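PDB 3A4C: DNA replication factor Cdt1 from Mus musculus, which licenses DNA replication by promoting, with CDC6 and the origin recognition complex, the loading of the MCM complex onto DNA in G1, and also supports kinetochore-microtubule attachment in mitosis. Local coordinates for residues 22-36 / 70-84. Numbering follows the deposited sequence.
Sequences LRNVFVSERKPALTM and WLSLHRIRTDTYVKL
Phe-26, on the last turns of helix 3-27, meets Leu-84 and Val-82 of strand 79-84, and its side chain can be followed outward. CB lies 3.8 Å from Leu-84 CD1, and CG and CD1 press on the same methyl. Farther along, CE1 approaches Val-82 CG1, while CZ reaches that methyl and sits 3.3 Å from Val-82 O, which lies at the ring edge. Leu-84 CG lies over one face, toward the rim and 14° off the ring normal, in a CH-pi contact; Leu-34 CD1, from the same segment as the ring, packs over the rim of the opposite face. With its CG opposite the backbone N (chi1 178°), Leu-22 sends CD2 to Trp-70 CH2 (3.8 Å), Leu-84 CD2 and Leu-71 CD2, meeting Leu-71 tip to tip.

Beyond the loop 28-32, strand 33-35 pairs antiparallel with strand 79-84. Leu-34 and Val-82 exchange two backbone hydrogen bonds, Leu-34 N to Val-82 O (3.1 Å) and Val-82 N to Leu-34 O (2.7 Å), and Met-36 N adds a third to Thr-80 O. Thr-35 lays CG2 over the Tyr-81 ring, 4.0 Å from its centroid, while its OG1 N-caps helix 36-45 at Val-38 N. Met-36 bends at chi2, bringing CG to Val-82 CG2 and CE to Leu-73 CD2. Strand 33-35 joins the wing hairpin 71-84 in a three-stranded antiparallel sheet packed on helices, characteristic of the winged-helix fold of this Cdt1 C-terminal domain.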
# COMPACT_ATOMS: atom_id res chain seq x y z
N LEU A 22 -2.88 -1.41 -5.91
CA LEU A 22 -3.07 -2.54 -5.00
C LEU A 22 -4.48 -3.13 -5.12
O LEU A 22 -4.67 -4.34 -5.23
CB LEU A 22 -2.84 -2.08 -3.56
CG LEU A 22 -3.06 -3.15 -2.49
CD1 LEU A 22 -2.17 -4.34 -2.80
CD2 LEU A 22 -2.75 -2.60 -1.10
N ARG A 23 -5.50 -2.27 -5.08
CA ARG A 23 -6.86 -2.77 -5.14
C ARG A 23 -7.11 -3.51 -6.45
O ARG A 23 -7.75 -4.56 -6.47
CB ARG A 23 -7.89 -1.66 -4.97
CG ARG A 23 -9.26 -2.24 -4.65
CD ARG A 23 -10.38 -1.50 -5.33
NE ARG A 23 -9.98 -0.99 -6.64
CZ ARG A 23 -10.77 -0.25 -7.40
NH1 ARG A 23 -12.00 0.04 -6.99
NH2 ARG A 23 -10.35 0.20 -8.58
N ASN A 24 -6.60 -2.97 -7.55
CA ASN A 24 -6.76 -3.62 -8.84
C ASN A 24 -6.09 -4.99 -8.94
O ASN A 24 -6.62 -5.90 -9.58
CB ASN A 24 -6.30 -2.71 -9.97
CG ASN A 24 -7.38 -1.73 -10.39
OD1 ASN A 24 -7.37 -1.22 -11.50
ND2 ASN A 24 -8.32 -1.48 -9.49
N VAL A 25 -4.93 -5.12 -8.31
CA VAL A 25 -4.26 -6.42 -8.24
C VAL A 25 -5.15 -7.44 -7.53
O VAL A 25 -5.29 -8.58 -7.98
CB VAL A 25 -2.90 -6.31 -7.52
CG1 VAL A 25 -2.40 -7.70 -7.09
CG2 VAL A 25 -1.89 -5.63 -8.43
N PHE A 26 -5.77 -7.01 -6.43
CA PHE A 26 -6.64 -7.92 -5.70
C PHE A 26 -7.97 -8.17 -6.40
O PHE A 26 -8.53 -9.25 -6.28
CB PHE A 26 -6.84 -7.45 -4.25
CG PHE A 26 -5.77 -7.94 -3.33
CD1 PHE A 26 -4.56 -7.28 -3.25
CD2 PHE A 26 -5.96 -9.10 -2.58
CE1 PHE A 26 -3.56 -7.76 -2.40
CE2 PHE A 26 -4.97 -9.57 -1.74
CZ PHE A 26 -3.77 -8.90 -1.65
N VAL A 27 -8.47 -7.19 -7.14
CA VAL A 27 -9.69 -7.39 -7.92
C VAL A 27 -9.50 -8.49 -8.96
O VAL A 27 -10.41 -9.26 -9.25
CB VAL A 27 -10.16 -6.09 -8.59
CG1 VAL A 27 -11.12 -6.39 -9.74
CG2 VAL A 27 -10.83 -5.21 -7.55
N SER A 28 -8.29 -8.57 -9.51
CA SER A 28 -7.97 -9.54 -10.54
C SER A 28 -7.57 -10.89 -9.95
O SER A 28 -7.36 -11.85 -10.68
CB SER A 28 -6.84 -9.02 -11.42
OG SER A 28 -6.45 -9.99 -12.37
N GLU A 29 -7.45 -10.96 -8.62
CA GLU A 29 -7.03 -12.19 -7.97
C GLU A 29 -8.21 -12.86 -7.29
O GLU A 29 -8.92 -12.23 -6.52
CB GLU A 29 -5.92 -11.90 -6.96
CG GLU A 29 -5.52 -13.10 -6.11
CD GLU A 29 -5.10 -14.28 -6.97
OE1 GLU A 29 -5.82 -15.30 -6.95
OE2 GLU A 29 -4.07 -14.17 -7.67
N ARG A 30 -8.43 -14.14 -7.56
CA ARG A 30 -9.53 -14.86 -6.91
C ARG A 30 -9.25 -15.15 -5.43
O ARG A 30 -10.17 -15.22 -4.63
CB ARG A 30 -9.86 -16.15 -7.66
CG ARG A 30 -9.13 -17.37 -7.14
CD ARG A 30 -9.55 -18.61 -7.91
NE ARG A 30 -10.97 -18.57 -8.26
CZ ARG A 30 -11.95 -19.00 -7.47
NH1 ARG A 30 -11.68 -19.50 -6.28
NH2 ARG A 30 -13.22 -18.91 -7.88
N LYS A 31 -7.98 -15.32 -5.08
CA LYS A 31 -7.62 -15.60 -3.69
C LYS A 31 -7.69 -14.35 -2.81
O LYS A 31 -7.38 -13.25 -3.26
CB LYS A 31 -6.22 -16.22 -3.62
CG LYS A 31 -6.11 -17.50 -4.44
CD LYS A 31 -4.81 -18.22 -4.17
CE LYS A 31 -3.62 -17.33 -4.47
NZ LYS A 31 -2.37 -18.13 -4.52
N PRO A 32 -8.07 -14.54 -1.53
CA PRO A 32 -8.29 -13.45 -0.57
C PRO A 32 -6.99 -12.86 -0.03
O PRO A 32 -7.01 -11.78 0.54
CB PRO A 32 -9.05 -14.13 0.57
CG PRO A 32 -9.18 -15.59 0.20
CD PRO A 32 -8.21 -15.86 -0.90
N ALA A 33 -5.88 -13.58 -0.17
CA ALA A 33 -4.59 -13.08 0.30
C ALA A 33 -3.50 -13.41 -0.70
O ALA A 33 -3.61 -14.38 -1.44
CB ALA A 33 -4.24 -13.66 1.67
N LEU A 34 -2.44 -12.61 -0.71
CA LEU A 34 -1.27 -12.87 -1.53
C LEU A 34 -0.04 -12.57 -0.69
O LEU A 34 -0.09 -11.71 0.18
CB LEU A 34 -1.25 -11.96 -2.76
CG LEU A 34 -2.34 -12.16 -3.82
CD1 LEU A 34 -2.30 -10.99 -4.80
CD2 LEU A 34 -2.14 -13.49 -4.53
N THR A 35 1.08 -13.25 -0.95
CA THR A 35 2.31 -12.93 -0.24
C THR A 35 2.79 -11.55 -0.66
O THR A 35 2.54 -11.12 -1.78
CB THR A 35 3.42 -13.96 -0.51
OG1 THR A 35 3.83 -13.87 -1.88
CG2 THR A 35 2.92 -15.38 -0.21
N MET A 36 3.47 -10.87 0.26
CA MET A 36 4.08 -9.56 -0.00
C MET A 36 4.96 -9.58 -1.23
O MET A 36 4.93 -8.65 -2.03
CB MET A 36 4.92 -9.12 1.19
CG MET A 36 4.35 -7.99 1.96
SD MET A 36 4.39 -6.49 0.95
CE MET A 36 4.03 -5.31 2.24
N TRP A 70 -8.01 -1.58 6.60
CA TRP A 70 -8.14 -2.04 5.23
C TRP A 70 -7.11 -3.11 4.93
O TRP A 70 -7.43 -4.19 4.45
CB TRP A 70 -7.97 -0.87 4.26
CG TRP A 70 -8.05 -1.26 2.82
CD1 TRP A 70 -9.00 -2.04 2.24
CD2 TRP A 70 -7.17 -0.84 1.77
NE1 TRP A 70 -8.76 -2.15 0.89
CE2 TRP A 70 -7.64 -1.42 0.57
CE3 TRP A 70 -6.03 -0.04 1.72
CZ2 TRP A 70 -7.01 -1.22 -0.65
CZ3 TRP A 70 -5.40 0.16 0.50
CH2 TRP A 70 -5.89 -0.43 -0.67
N LEU A 71 -5.85 -2.78 5.21
CA LEU A 71 -4.72 -3.60 4.80
C LEU A 71 -4.07 -4.29 5.98
O LEU A 71 -3.52 -3.63 6.87
CB LEU A 71 -3.69 -2.72 4.08
CG LEU A 71 -2.49 -3.36 3.39
CD1 LEU A 71 -2.94 -4.45 2.46
CD2 LEU A 71 -1.74 -2.29 2.61
N SER A 72 -4.11 -5.62 5.99
CA SER A 72 -3.56 -6.42 7.08
C SER A 72 -2.36 -7.23 6.57
O SER A 72 -2.35 -7.68 5.43
CB SER A 72 -4.65 -7.36 7.61
OG SER A 72 -4.49 -7.59 9.00
N LEU A 73 -1.35 -7.39 7.42
CA LEU A 73 -0.19 -8.21 7.10
C LEU A 73 -0.09 -9.32 8.12
O LEU A 73 -0.20 -9.07 9.32
CB LEU A 73 1.08 -7.37 7.17
CG LEU A 73 1.08 -6.12 6.29
CD1 LEU A 73 2.27 -5.25 6.65
CD2 LEU A 73 1.14 -6.54 4.84
N HIS A 74 0.13 -10.55 7.66
CA HIS A 74 0.20 -11.69 8.58
C HIS A 74 1.38 -12.59 8.23
O HIS A 74 1.45 -13.15 7.15
CB HIS A 74 -1.13 -12.48 8.54
CG HIS A 74 -1.18 -13.65 9.47
ND1 HIS A 74 -0.85 -13.57 10.81
CD2 HIS A 74 -1.57 -14.93 9.26
CE1 HIS A 74 -1.01 -14.76 11.38
NE2 HIS A 74 -1.45 -15.60 10.46
N ARG A 75 2.33 -12.72 9.15
CA ARG A 75 3.46 -13.60 8.93
C ARG A 75 3.04 -15.06 9.10
O ARG A 75 2.48 -15.43 10.13
CB ARG A 75 4.60 -13.27 9.89
CG ARG A 75 5.22 -11.88 9.68
CD ARG A 75 6.48 -11.73 10.54
NE ARG A 75 7.01 -10.37 10.51
CZ ARG A 75 6.57 -9.39 11.30
NH1 ARG A 75 5.61 -9.63 12.19
NH2 ARG A 75 7.10 -8.17 11.22
N ILE A 76 3.32 -15.87 8.09
CA ILE A 76 3.20 -17.32 8.21
C ILE A 76 4.51 -17.93 7.74
O ILE A 76 4.87 -17.81 6.57
CB ILE A 76 2.03 -17.87 7.37
CG1 ILE A 76 0.74 -17.13 7.71
CG2 ILE A 76 1.86 -19.37 7.61
CD1 ILE A 76 -0.48 -17.58 6.91
N ARG A 77 5.23 -18.57 8.65
CA ARG A 77 6.58 -19.03 8.37
C ARG A 77 7.39 -17.87 7.79
O ARG A 77 7.42 -16.80 8.37
CB ARG A 77 6.55 -20.26 7.47
CG ARG A 77 5.78 -21.41 8.10
CD ARG A 77 5.91 -22.71 7.31
NE ARG A 77 5.43 -23.83 8.10
CZ ARG A 77 5.60 -25.11 7.78
NH1 ARG A 77 5.12 -26.05 8.58
NH2 ARG A 77 6.26 -25.43 6.68
N THR A 78 8.04 -18.06 6.65
CA THR A 78 8.85 -16.95 6.13
C THR A 78 8.11 -16.08 5.11
O THR A 78 8.72 -15.22 4.47
CB THR A 78 10.20 -17.42 5.54
OG1 THR A 78 9.97 -18.13 4.32
CG2 THR A 78 10.93 -18.33 6.54
N ASP A 79 6.81 -16.30 4.95
CA ASP A 79 6.00 -15.47 4.06
C ASP A 79 5.26 -14.44 4.88
O ASP A 79 4.96 -14.67 6.04
CB ASP A 79 4.98 -16.32 3.31
CG ASP A 79 5.63 -17.36 2.41
OD1 ASP A 79 6.62 -17.02 1.74
OD2 ASP A 79 5.13 -18.50 2.38
N THR A 80 4.95 -13.30 4.28
CA THR A 80 4.04 -12.34 4.88
C THR A 80 2.85 -12.18 3.96
O THR A 80 2.99 -11.81 2.80
CB THR A 80 4.72 -11.00 5.13
OG1 THR A 80 5.79 -11.19 6.07
CG2 THR A 80 3.71 -9.98 5.68
N TYR A 81 1.66 -12.49 4.46
CA TYR A 81 0.48 -12.43 3.63
C TYR A 81 -0.20 -11.07 3.72
O TYR A 81 -0.36 -10.54 4.81
CB TYR A 81 -0.50 -13.55 3.98
CG TYR A 81 -0.08 -14.86 3.36
CD1 TYR A 81 -0.47 -15.20 2.08
CD2 TYR A 81 0.74 -15.74 4.05
CE1 TYR A 81 -0.07 -16.39 1.49
CE2 TYR A 81 1.15 -16.94 3.48
CZ TYR A 81 0.74 -17.25 2.20
OH TYR A 81 1.14 -18.44 1.62
N VAL A 82 -0.55 -10.53 2.56
CA VAL A 82 -1.31 -9.30 2.44
C VAL A 82 -2.79 -9.60 2.17
O VAL A 82 -3.13 -10.34 1.24
CB VAL A 82 -0.78 -8.44 1.28
CG1 VAL A 82 -1.67 -7.21 1.10
CG2 VAL A 82 0.66 -8.04 1.55
N LYS A 83 -3.66 -9.03 2.99
CA LYS A 83 -5.08 -9.26 2.87
C LYS A 83 -5.80 -7.93 2.90
O LYS A 83 -5.48 -7.06 3.71
CB LYS A 83 -5.54 -10.16 4.03
CG LYS A 83 -6.99 -10.62 3.94
CD LYS A 83 -7.18 -12.00 4.57
CE LYS A 83 -6.89 -12.00 6.07
NZ LYS A 83 -7.18 -13.34 6.70
N LEU A 84 -6.77 -7.76 2.02
CA LEU A 84 -7.58 -6.55 2.01
C LEU A 84 -8.95 -6.84 2.60
O LEU A 84 -9.54 -7.89 2.34
CB LEU A 84 -7.75 -6.02 0.58
CG LEU A 84 -6.51 -5.45 -0.10
CD1 LEU A 84 -6.88 -4.88 -1.47
CD2 LEU A 84 -5.89 -4.38 0.75